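Local coordinates for protein putative c-1-tetrahydrofolate synthase, cytoplasmic (Leishmania major, PDB 4A26) that oxidises 5,10-methylenetetrahydrofolate with NADP+ and hydrolyses the resulting 5,10-methenyltetrahydrofolate to 10-formyltetrahydrofolate in one-carbon metabolism, at residues V37-Q47 against M67-I78; Q80-N91 against L109-H119. All blocks are in the same frame, centred on the assembly; numbering follows the deposited sequence.

Interaction 1 of 2, residues V37-Q47 against M67-I78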
loop_
_atom_site.group_PDB
_atom_site.type_symbol
_atom_site.label_atom_id
_atom_site.label_comp_id
_atom_site.label_asym_id
_atom_site.label_seq_id
_atom_site.Cartn_x
_atom_site.Cartn_y
_atom_site.Cartn_z
ATOM N N VAL A 37 6.484 -9.384 -30.698
ATOM C CA VAL A 37 7.317 -9.697 -29.550
ATOM C C VAL A 37 7.328 -8.535 -28.554
ATOM O O VAL A 37 7.066 -7.396 -28.934
ATOM C CB VAL A 37 8.751 -10.051 -30.029
ATOM C CG1 VAL A 37 9.809 -9.292 -29.254
ATOM C CG2 VAL A 37 8.981 -11.556 -29.962
ATOM N N PRO A 38 7.612 -8.821 -27.269
ATOM C CA PRO A 38 7.628 -7.747 -26.281
ATOM C C PRO A 38 8.833 -6.835 -26.430
ATOM O O PRO A 38 9.902 -7.272 -26.858
ATOM C CB PRO A 38 7.698 -8.486 -24.935
ATOM C CG PRO A 38 7.473 -9.932 -25.240
ATOM C CD PRO A 38 7.891 -10.130 -26.657
ATOM N N GLY A 39 8.649 -5.570 -26.066
ATOM C CA GLY A 39 9.711 -4.585 -26.109
ATOM C C GLY A 39 9.924 -4.013 -24.724
ATOM O O GLY A 39 8.989 -3.511 -24.106
ATOM N N LEU A 40 11.152 -4.120 -24.229
ATOM C CA LEU A 40 11.557 -3.438 -23.013
ATOM C C LEU A 40 12.353 -2.208 -23.411
ATOM O O LEU A 40 13.395 -2.317 -24.056
ATOM C CB LEU A 40 12.417 -4.351 -22.141
ATOM C CG LEU A 40 12.851 -3.761 -20.802
ATOM C CD1 LEU A 40 11.639 -3.286 -19.999
ATOM C CD2 LEU A 40 13.658 -4.780 -20.020
ATOM N N ALA A 41 11.844 -1.038 -23.033
ATOM C CA ALA A 41 12.495 0.224 -23.330
ATOM C C ALA A 41 13.121 0.791 -22.069
ATOM O O ALA A 41 12.562 0.664 -20.982
ATOM C CB ALA A 41 11.493 1.209 -23.902
ATOM N N SER A 42 14.287 1.410 -22.218
ATOM C CA SER A 42 14.931 2.106 -21.111
ATOM C C SER A 42 15.351 3.505 -21.536
ATOM O O SER A 42 15.635 3.745 -22.711
ATOM C CB SER A 42 16.145 1.322 -20.600
ATOM O OG SER A 42 17.105 1.149 -21.621
ATOM N N ILE A 43 15.370 4.422 -20.574
ATOM C CA ILE A 43 15.916 5.751 -20.784
ATOM C C ILE A 43 17.040 5.966 -19.779
ATOM O O ILE A 43 16.850 5.793 -18.580
ATOM C CB ILE A 43 14.844 6.850 -20.625
ATOM C CG1 ILE A 43 13.736 6.671 -21.663
ATOM C CG2 ILE A 43 15.464 8.219 -20.800
ATOM C CD1 ILE A 43 12.571 7.626 -21.494
ATOM N N ILE A 44 18.218 6.313 -20.285
ATOM C CA ILE A 44 19.353 6.669 -19.446
ATOM C C ILE A 44 19.812 8.064 -19.858
ATOM O O ILE A 44 19.854 8.386 -21.049
ATOM C CB ILE A 44 20.511 5.644 -19.563
ATOM C CG1 ILE A 44 21.606 5.946 -18.538
ATOM C CG2 ILE A 44 21.098 5.632 -20.970
ATOM C CD1 ILE A 44 22.786 4.997 -18.613
ATOM N N VAL A 45 20.126 8.889 -18.861
ATOM C CA VAL A 45 20.526 10.273 -19.077
ATOM C C VAL A 45 21.949 10.463 -18.567
ATOM O O VAL A 45 22.284 10.061 -17.451
ATOM C CB VAL A 45 19.570 11.245 -18.363
ATOM C CG1 VAL A 45 20.059 12.686 -18.501
ATOM C CG2 VAL A 45 18.164 11.096 -18.920
ATOM N N GLY A 46 22.784 11.079 -19.394
ATOM C CA GLY A 46 24.207 11.177 -19.104
ATOM C C GLY A 46 24.917 9.878 -19.431
ATOM O O GLY A 46 24.411 9.066 -20.206
ATOM N N GLN A 47 26.090 9.682 -18.835
ATOM C CA GLN A 47 26.989 8.594 -19.224
ATOM C C GLN A 47 27.669 7.926 -18.021
ATOM O O GLN A 47 28.835 7.535 -18.096
ATOM C CB GLN A 47 28.041 9.130 -20.211
ATOM C CG GLN A 47 27.502 9.454 -21.610
ATOM C CD GLN A 47 27.514 8.252 -22.540
ATOM O OE1 GLN A 47 28.579 7.796 -22.969
ATOM N NE2 GLN A 47 26.330 7.735 -22.867
ATOM N N MET A 67 13.045 -10.952 -26.622
ATOM C CA MET A 67 12.322 -9.687 -26.590
ATOM C C MET A 67 13.059 -8.644 -27.413
ATOM O O MET A 67 14.264 -8.761 -27.644
ATOM C CB MET A 67 12.182 -9.183 -25.154
ATOM C CG MET A 67 11.181 -9.954 -24.329
ATOM S SD MET A 67 11.050 -9.331 -22.645
ATOM C CE MET A 67 9.728 -10.367 -22.015
ATOM N N ALA A 68 12.328 -7.622 -27.849
ATOM C CA ALA A 68 12.943 -6.465 -28.486
ATOM C C ALA A 68 13.480 -5.554 -27.392
ATOM O O ALA A 68 13.012 -5.595 -26.255
ATOM C CB ALA A 68 11.937 -5.726 -29.355
ATOM N N SER A 69 14.474 -4.745 -27.732
ATOM C CA SER A 69 15.109 -3.868 -26.762
ATOM C C SER A 69 15.147 -2.451 -27.312
ATOM O O SER A 69 15.446 -2.254 -28.488
ATOM C CB SER A 69 16.527 -4.359 -26.466
ATOM O OG SER A 69 16.797 -4.315 -25.080
ATOM N N PHE A 70 14.833 -1.472 -26.466
ATOM C CA PHE A 70 14.823 -0.075 -26.879
ATOM C C PHE A 70 15.595 0.791 -25.896
ATOM O O PHE A 70 15.070 1.177 -24.855
ATOM C CB PHE A 70 13.389 0.430 -27.018
ATOM C CG PHE A 70 12.619 -0.248 -28.109
ATOM C CD1 PHE A 70 12.707 0.196 -29.420
ATOM C CD2 PHE A 70 11.809 -1.341 -27.827
ATOM C CE1 PHE A 70 11.998 -0.435 -30.430
ATOM C CE2 PHE A 70 11.098 -1.975 -28.829
ATOM C CZ PHE A 70 11.194 -1.523 -30.132
ATOM N N ASN A 71 16.848 1.089 -26.233
ATOM C CA ASN A 71 17.670 1.964 -25.405
ATOM C C ASN A 71 17.673 3.378 -25.963
ATOM O O ASN A 71 18.061 3.600 -27.117
ATOM C CB ASN A 71 19.104 1.438 -25.297
ATOM C CG ASN A 71 19.933 2.202 -24.260
ATOM O OD1 ASN A 71 19.398 2.707 -23.260
ATOM N ND2 ASN A 71 21.242 2.292 -24.495
ATOM N N VAL A 72 17.217 4.322 -25.144
ATOM C CA VAL A 72 17.278 5.740 -25.457
ATOM C C VAL A 72 18.342 6.370 -24.565
ATOM O O VAL A 72 18.230 6.317 -23.340
ATOM C CB VAL A 72 15.925 6.419 -25.193
ATOM C CG1 VAL A 72 16.012 7.910 -25.461
ATOM C CG2 VAL A 72 14.834 5.782 -26.044
ATOM N N GLU A 73 19.377 6.948 -25.176
ATOM C CA GLU A 73 20.465 7.581 -24.426
ATOM C C GLU A 73 20.478 9.092 -24.638
ATOM O O GLU A 73 20.869 9.572 -25.699
ATOM C CB GLU A 73 21.817 6.985 -24.822
ATOM C CG GLU A 73 21.890 5.467 -24.674
ATOM C CD GLU A 73 23.293 4.917 -24.845
ATOM O OE1 GLU A 73 24.259 5.659 -24.571
ATOM O OE2 GLU A 73 23.427 3.739 -25.246
ATOM N N LEU A 74 20.042 9.830 -23.617
ATOM C CA LEU A 74 19.978 11.289 -23.673
ATOM C C LEU A 74 21.224 11.910 -23.039
ATOM O O LEU A 74 21.813 11.321 -22.127
ATOM C CB LEU A 74 18.725 11.796 -22.954
ATOM C CG LEU A 74 17.379 11.287 -23.476
ATOM C CD1 LEU A 74 16.254 11.782 -22.587
ATOM C CD2 LEU A 74 17.145 11.707 -24.923
ATOM N N PRO A 75 21.635 13.103 -23.517
ATOM C CA PRO A 75 22.781 13.789 -22.918
ATOM C C PRO A 75 22.611 14.093 -21.428
ATOM O O PRO A 75 21.493 14.087 -20.907
ATOM C CB PRO A 75 22.871 15.089 -23.723
ATOM C CG PRO A 75 22.252 14.772 -25.018
ATOM C CD PRO A 75 21.147 13.813 -24.713
ATOM N N GLU A 76 23.724 14.361 -20.756
ATOM C CA GLU A 76 23.728 14.576 -19.310
ATOM C C GLU A 76 23.087 15.905 -18.908
ATOM O O GLU A 76 22.546 16.022 -17.809
ATOM C CB GLU A 76 25.166 14.519 -18.783
ATOM C CG GLU A 76 25.291 14.327 -17.278
ATOM C CD GLU A 76 26.566 13.601 -16.903
ATOM O OE1 GLU A 76 26.599 12.354 -17.035
ATOM O OE2 GLU A 76 27.540 14.278 -16.504
ATOM N N ASP A 77 23.148 16.891 -19.804
ATOM C CA ASP A 77 22.716 18.263 -19.513
ATOM C C ASP A 77 21.366 18.607 -20.159
ATOM O O ASP A 77 21.084 19.773 -20.446
ATOM C CB ASP A 77 23.801 19.260 -19.968
ATOM C CG ASP A 77 24.049 19.232 -21.481
ATOM O OD1 ASP A 77 23.773 18.204 -22.128
ATOM O OD2 ASP A 77 24.533 20.245 -22.023
ATOM N N ILE A 78 20.526 17.595 -20.360
ATOM C CA ILE A 78 19.284 17.751 -21.123
ATOM C C ILE A 78 18.124 18.269 -20.266
ATOM O O ILE A 78 18.102 18.074 -19.047
ATOM C CB ILE A 78 18.876 16.412 -21.785
ATOM C CG1 ILE A 78 17.885 16.648 -22.924
ATOM C CG2 ILE A 78 18.301 15.447 -20.751
ATOM C CD1 ILE A 78 17.748 15.474 -23.846
#

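Interaction 2 of 2, residues Q80-N91 against L109-H119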
loop_
_atom_site.group_PDB
_atom_site.type_symbol
_atom_site.label_atom_id
_atom_site.label_comp_id
_atom_site.label_asym_id
_atom_site.label_seq_id
_atom_site.Cartn_x
_atom_site.Cartn_y
_atom_site.Cartn_z
ATOM N N GLN A 80 14.380 18.789 -18.597
ATOM C CA GLN A 80 13.286 17.978 -18.078
ATOM C C GLN A 80 12.241 17.773 -19.171
ATOM O O GLN A 80 11.792 16.648 -19.403
ATOM C CB GLN A 80 12.638 18.672 -16.877
ATOM C CG GLN A 80 11.519 17.882 -16.204
ATOM C CD GLN A 80 12.034 16.735 -15.366
ATOM O OE1 GLN A 80 13.002 16.884 -14.621
ATOM N NE2 GLN A 80 11.382 15.583 -15.473
ATOM N N GLU A 81 11.863 18.866 -19.837
ATOM C CA GLU A 81 10.847 18.830 -20.896
ATOM C C GLU A 81 11.222 17.801 -21.962
ATOM O O GLU A 81 10.399 16.969 -22.342
ATOM C CB GLU A 81 10.670 20.216 -21.543
ATOM C CG GLU A 81 9.215 20.607 -21.876
ATOM C CD GLU A 81 8.585 19.769 -22.992
ATOM O OE1 GLU A 81 8.270 18.580 -22.750
ATOM O OE2 GLU A 81 8.378 20.308 -24.104
ATOM N N VAL A 82 12.474 17.849 -22.412
ATOM C CA VAL A 82 12.947 16.984 -23.493
ATOM C C VAL A 82 13.000 15.515 -23.065
ATOM O O VAL A 82 12.655 14.633 -23.846
ATOM C CB VAL A 82 14.329 17.436 -24.015
ATOM C CG1 VAL A 82 14.856 16.462 -25.054
ATOM C CG2 VAL A 82 14.243 18.836 -24.596
ATOM N N LEU A 83 13.431 15.254 -21.834
ATOM C CA LEU A 83 13.370 13.903 -21.269
ATOM C C LEU A 83 11.946 13.366 -21.344
ATOM O O LEU A 83 11.709 12.283 -21.870
ATOM C CB LEU A 83 13.841 13.897 -19.807
ATOM C CG LEU A 83 13.664 12.589 -19.022
ATOM C CD1 LEU A 83 14.490 11.474 -19.659
ATOM C CD2 LEU A 83 14.034 12.774 -17.560
ATOM N N GLU A 84 11.005 14.137 -20.809
ATOM C CA GLU A 84 9.599 13.734 -20.760
ATOM C C GLU A 84 8.994 13.504 -22.147
ATOM O O GLU A 84 8.129 12.647 -22.309
ATOM C CB GLU A 84 8.777 14.779 -19.999
ATOM C CG GLU A 84 9.061 14.813 -18.502
ATOM C CD GLU A 84 8.034 15.612 -17.729
ATOM O OE1 GLU A 84 7.454 16.565 -18.298
ATOM O OE2 GLU A 84 7.801 15.279 -16.547
ATOM N N VAL A 85 9.446 14.273 -23.137
ATOM C CA VAL A 85 9.023 14.079 -24.526
ATOM C C VAL A 85 9.403 12.680 -25.005
ATOM O O VAL A 85 8.581 11.971 -25.591
ATOM C CB VAL A 85 9.647 15.139 -25.470
ATOM C CG1 VAL A 85 9.626 14.664 -26.919
ATOM C CG2 VAL A 85 8.924 16.471 -25.322
ATOM N N ASN A 86 10.648 12.286 -24.745
ATOM C CA ASN A 86 11.114 10.942 -25.085
ATOM C C ASN A 86 10.374 9.861 -24.311
ATOM O O ASN A 86 10.137 8.777 -24.839
ATOM C CB ASN A 86 12.619 10.803 -24.857
ATOM C CG ASN A 86 13.429 11.609 -25.845
ATOM O OD1 ASN A 86 13.861 11.094 -26.878
ATOM N ND2 ASN A 86 13.628 12.884 -25.544
ATOM N N VAL A 87 10.007 10.155 -23.066
ATOM C CA VAL A 87 9.182 9.235 -22.283
ATOM C C VAL A 87 7.806 9.099 -22.933
ATOM O O VAL A 87 7.282 7.990 -23.054
ATOM C CB VAL A 87 9.033 9.684 -20.807
ATOM C CG1 VAL A 87 8.124 8.728 -20.046
ATOM C CG2 VAL A 87 10.391 9.770 -20.128
ATOM N N GLU A 88 7.238 10.224 -23.365
ATOM C CA GLU A 88 5.944 10.228 -24.057
ATOM C C GLU A 88 6.013 9.481 -25.395
ATOM O O GLU A 88 5.066 8.790 -25.771
ATOM C CB GLU A 88 5.453 11.665 -24.283
ATOM C CG GLU A 88 4.011 11.778 -24.800
ATOM C CD GLU A 88 2.967 11.261 -23.810
ATOM O OE1 GLU A 88 3.247 11.215 -22.590
ATOM O OE2 GLU A 88 1.853 10.911 -24.256
ATOM N N LYS A 89 7.126 9.624 -26.111
ATOM C CA LYS A 89 7.316 8.898 -27.364
ATOM C C LYS A 89 7.224 7.390 -27.120
ATOM O O LYS A 89 6.571 6.669 -27.877
ATOM C CB LYS A 89 8.663 9.248 -28.004
ATOM N N LEU A 90 7.869 6.930 -26.050
ATOM C CA LEU A 90 7.824 5.516 -25.670
ATOM C C LEU A 90 6.426 5.098 -25.210
ATOM O O LEU A 90 6.004 3.979 -25.490
ATOM C CB LEU A 90 8.868 5.204 -24.585
ATOM C CG LEU A 90 10.335 5.408 -24.991
ATOM C CD1 LEU A 90 11.260 5.328 -23.783
ATOM C CD2 LEU A 90 10.753 4.412 -26.056
ATOM N N ASN A 91 5.708 5.990 -24.521
ATOM C CA ASN A 91 4.317 5.719 -24.144
ATOM C C ASN A 91 3.479 5.406 -25.374
ATOM O O ASN A 91 2.726 4.438 -25.388
ATOM C CB ASN A 91 3.683 6.904 -23.400
ATOM C CG ASN A 91 4.154 7.030 -21.961
ATOM O OD1 ASN A 91 4.464 6.040 -21.300
ATOM N ND2 ASN A 91 4.182 8.261 -21.461
ATOM N N LEU A 109 17.561 17.338 -12.905
ATOM C CA LEU A 109 16.283 16.749 -13.312
ATOM C C LEU A 109 15.467 16.258 -12.115
ATOM O O LEU A 109 16.020 15.880 -11.078
ATOM C CB LEU A 109 16.507 15.582 -14.278
ATOM C CG LEU A 109 17.135 15.923 -15.631
ATOM C CD1 LEU A 109 17.599 14.656 -16.321
ATOM C CD2 LEU A 109 16.167 16.696 -16.511
ATOM N N ASN A 110 14.146 16.265 -12.283
ATOM C CA ASN A 110 13.210 15.752 -11.289
ATOM C C ASN A 110 12.816 14.325 -11.668
ATOM O O ASN A 110 12.252 14.105 -12.741
ATOM C CB ASN A 110 11.975 16.657 -11.236
ATOM C CG ASN A 110 11.031 16.315 -10.093
ATOM O OD1 ASN A 110 10.906 15.158 -9.684
ATOM N ND2 ASN A 110 10.348 17.327 -9.583
ATOM N N GLU A 111 13.108 13.366 -10.788
ATOM C CA GLU A 111 12.900 11.942 -11.083
ATOM C C GLU A 111 11.436 11.532 -11.004
ATOM O O GLU A 111 10.904 10.934 -11.942
ATOM C CB GLU A 111 13.718 11.066 -10.131
ATOM C CG GLU A 111 15.224 11.247 -10.261
ATOM C CD GLU A 111 16.020 10.276 -9.403
ATOM O OE1 GLU A 111 15.447 9.258 -8.948
ATOM O OE2 GLU A 111 17.226 10.534 -9.190
ATOM N N ASN A 112 10.793 11.840 -9.878
ATOM C CA ASN A 112 9.373 11.518 -9.683
ATOM C C ASN A 112 8.498 12.091 -10.798
ATOM O O ASN A 112 7.531 11.461 -11.222
ATOM C CB ASN A 112 8.879 12.032 -8.324
ATOM C CG ASN A 112 9.479 11.276 -7.151
ATOM O OD1 ASN A 112 9.863 10.117 -7.275
ATOM N ND2 ASN A 112 9.552 11.934 -6.000
ATOM N N ARG A 113 8.851 13.285 -11.265
ATOM C CA ARG A 113 8.128 13.952 -12.348
ATOM C C ARG A 113 8.360 13.267 -13.697
ATOM O O ARG A 113 7.436 13.153 -14.502
ATOM C CB ARG A 113 8.518 15.438 -12.403
ATOM C CG ARG A 113 8.012 16.214 -13.619
ATOM C CD ARG A 113 7.800 17.702 -13.305
ATOM N NE ARG A 113 8.111 18.570 -14.444
ATOM C CZ ARG A 113 7.365 18.699 -15.543
ATOM N NH1 ARG A 113 6.235 18.010 -15.694
ATOM N NH2 ARG A 113 7.757 19.526 -16.509
ATOM N N ALA A 114 9.588 12.809 -13.937
ATOM C CA ALA A 114 9.906 12.059 -15.155
ATOM C C ALA A 114 9.221 10.695 -15.164
ATOM O O ALA A 114 8.824 10.210 -16.218
ATOM C CB ALA A 114 11.406 11.890 -15.300
ATOM N N ILE A 115 9.090 10.086 -13.987
ATOM C CA ILE A 115 8.412 8.796 -13.838
ATOM C C ILE A 115 6.884 8.907 -13.960
ATOM O O ILE A 115 6.228 7.971 -14.421
ATOM C CB ILE A 115 8.761 8.141 -12.480
ATOM C CG1 ILE A 115 10.234 7.714 -12.454
ATOM C CG2 ILE A 115 7.878 6.936 -12.219
ATOM C CD1 ILE A 115 10.799 7.522 -11.054
ATOM N N GLU A 116 6.325 10.042 -13.546
ATOM C CA GLU A 116 4.872 10.250 -13.592
ATOM C C GLU A 116 4.374 10.283 -15.043
ATOM O O GLU A 116 3.241 9.882 -15.321
ATOM C CB GLU A 116 4.474 11.536 -12.848
ATOM C CG GLU A 116 3.216 11.411 -11.971
ATOM C CD GLU A 116 3.454 10.663 -10.650
ATOM O OE1 GLU A 116 4.479 9.950 -10.521
ATOM O OE2 GLU A 116 2.607 10.783 -9.735
ATOM N N LYS A 117 5.234 10.747 -15.954
ATOM C CA LYS A 117 4.945 10.759 -17.396
ATOM C C LYS A 117 4.686 9.372 -17.971
ATOM O O LYS A 117 3.953 9.240 -18.951
ATOM C CB LYS A 117 6.093 11.403 -18.188
ATOM C CG LYS A 117 5.922 12.883 -18.445
ATOM C CD LYS A 117 5.038 13.165 -19.660
ATOM C CE LYS A 117 4.726 14.658 -19.783
ATOM N NZ LYS A 117 3.888 14.994 -20.974
ATOM N N ILE A 118 5.303 8.347 -17.387
ATOM C CA ILE A 118 5.127 6.984 -17.880
ATOM C C ILE A 118 3.668 6.578 -17.718
ATOM O O ILE A 118 3.049 6.858 -16.692
ATOM C CB ILE A 118 6.025 5.965 -17.140
ATOM C CG1 ILE A 118 7.508 6.267 -17.380
ATOM C CG2 ILE A 118 5.713 4.544 -17.603
ATOM C CD1 ILE A 118 8.444 5.537 -16.432
ATOM N N HIS A 119 3.122 5.937 -18.745
ATOM C CA HIS A 119 1.759 5.441 -18.696
ATOM C C HIS A 119 1.688 4.261 -17.724
ATOM O O HIS A 119 2.539 3.371 -17.771
ATOM C CB HIS A 119 1.284 5.037 -20.092
ATOM C CG HIS A 119 0.753 6.181 -20.896
ATOM N ND1 HIS A 119 -0.249 6.036 -21.830
ATOM C CD2 HIS A 119 1.066 7.500 -20.883
ATOM C CE1 HIS A 119 -0.519 7.211 -22.369
ATOM N NE2 HIS A 119 0.266 8.116 -21.813
HETATM O O HOH W 1 1.885 10.672 -19.810
#

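Interaction 1 of 2, residues V37-Q47 against M67-I78
A chi1 of 175° in V45 swings CG1 away from the backbone N and brings it to 4.0 Å from CG2 of I78, the two side chains crossing at about a right angle. I43 places CG1 beside its own backbone N instead (chi1 -62°) and lies alongside V72, both pointing the same way, while its CG2 sits 4.1 Å from L74 CD1. A41 and F70 share this apolar face, on which helix 80-91 packs through I43 and L74; the F70 ring turns an edge to G39, and F70 CE2 is 4.0 Å from G39 CA, near the ring plane. On the other face, toward helix 49-64, I44 CG2 rests 3.8 Å from E73 CG, and S42 OG is hydrogen-bonded to H59. Between the faces strands 39-45 and 68-74 exchange backbone hydrogen bonds from P38 to G46, among them I44 N to V72 O at 3.1 Å. Past the strand end, Q47 N donates to E76 OE1 at 3.3 Å. The chemistry thus divides the work: main-chain bonds set the register of the two parallel strands of this beta-alpha-beta unit, whereas the side chains make one face an apolar bed for a helix and give the other a mixed, partly polar character.

Interaction 2 of 2, residues Q80-N91 against L109-H119
Q80, bent at chi2 (75°), lays its amide beside the backbone of N110 at the N-terminal end of helix 80-91: OE1 accepts from N110 N at 2.7 Å, and NE2 donates to N110 O in the plane of that carbonyl, on a lone pair. N110 is itself the N-cap of helix 111-116, its OD1 accepting from R113 N, so Q80 holds the residue that caps the second helix. At the C-terminal end a second carboxamide grips backbone, as N91 bridges the chain from K117 to H119. Its OD1 takes H119 N at 2.9 Å, the donor lying above the carbonyl plane, while ND2 reaches K117 O at 2.7 Å and also donates to E88 OE1. N91 CB lies over one face of the H119 ring, 3.9 Å from its centroid, a CH-pi contact. A water joins E88 OE1 to K117 O. Midway, E84 and R113 meet nearly perpendicularly, carboxylate and guanidinium planes 77° apart; E84 OE1 stands over a guanidinium face, 3.2 Å from R113 NH1, so this salt bridge rests on charge and not on a directed N-H. The aliphatic part of K117 crosses E84 at about a right angle. Beside these polar groups, L83 CD2 packs on A114 CB at 3.6 Å and V87 CG1 meets I118 CG1. Two helices running the same way at a signed crossing angle of -28°, helix 80-91 turning its apolar side to a parallel sheet and I118 touching I99 of that sheet, fit the alpha/beta architecture of the catalytic domain in this dehydrogenase/cyclohydrolase family.

How the interactions relate
From the N terminus, strand 39-45 leads through helix 49-64 to strand 68-74, and interaction 1 closes this beta-alpha-beta loop. The chain then turns directly into helix 80-91, passes through strand 98-101 on the far side of strand 39-45, and returns in 109-119, where interaction 2 closes a second loop. The two contacts are therefore in series, neither nested nor crossed, with centres about 12 Å apart. Helix 80-91 connects them by packing: V87 and L90 on I43, L83 on L74; separately, L109 approaches the carbonyl of I78. Helix 111-116 lies beside helix 80-91, toward strand 98-101, where I118 reaches I99, and E116 forms a salt bridge with R140 of the second subunit.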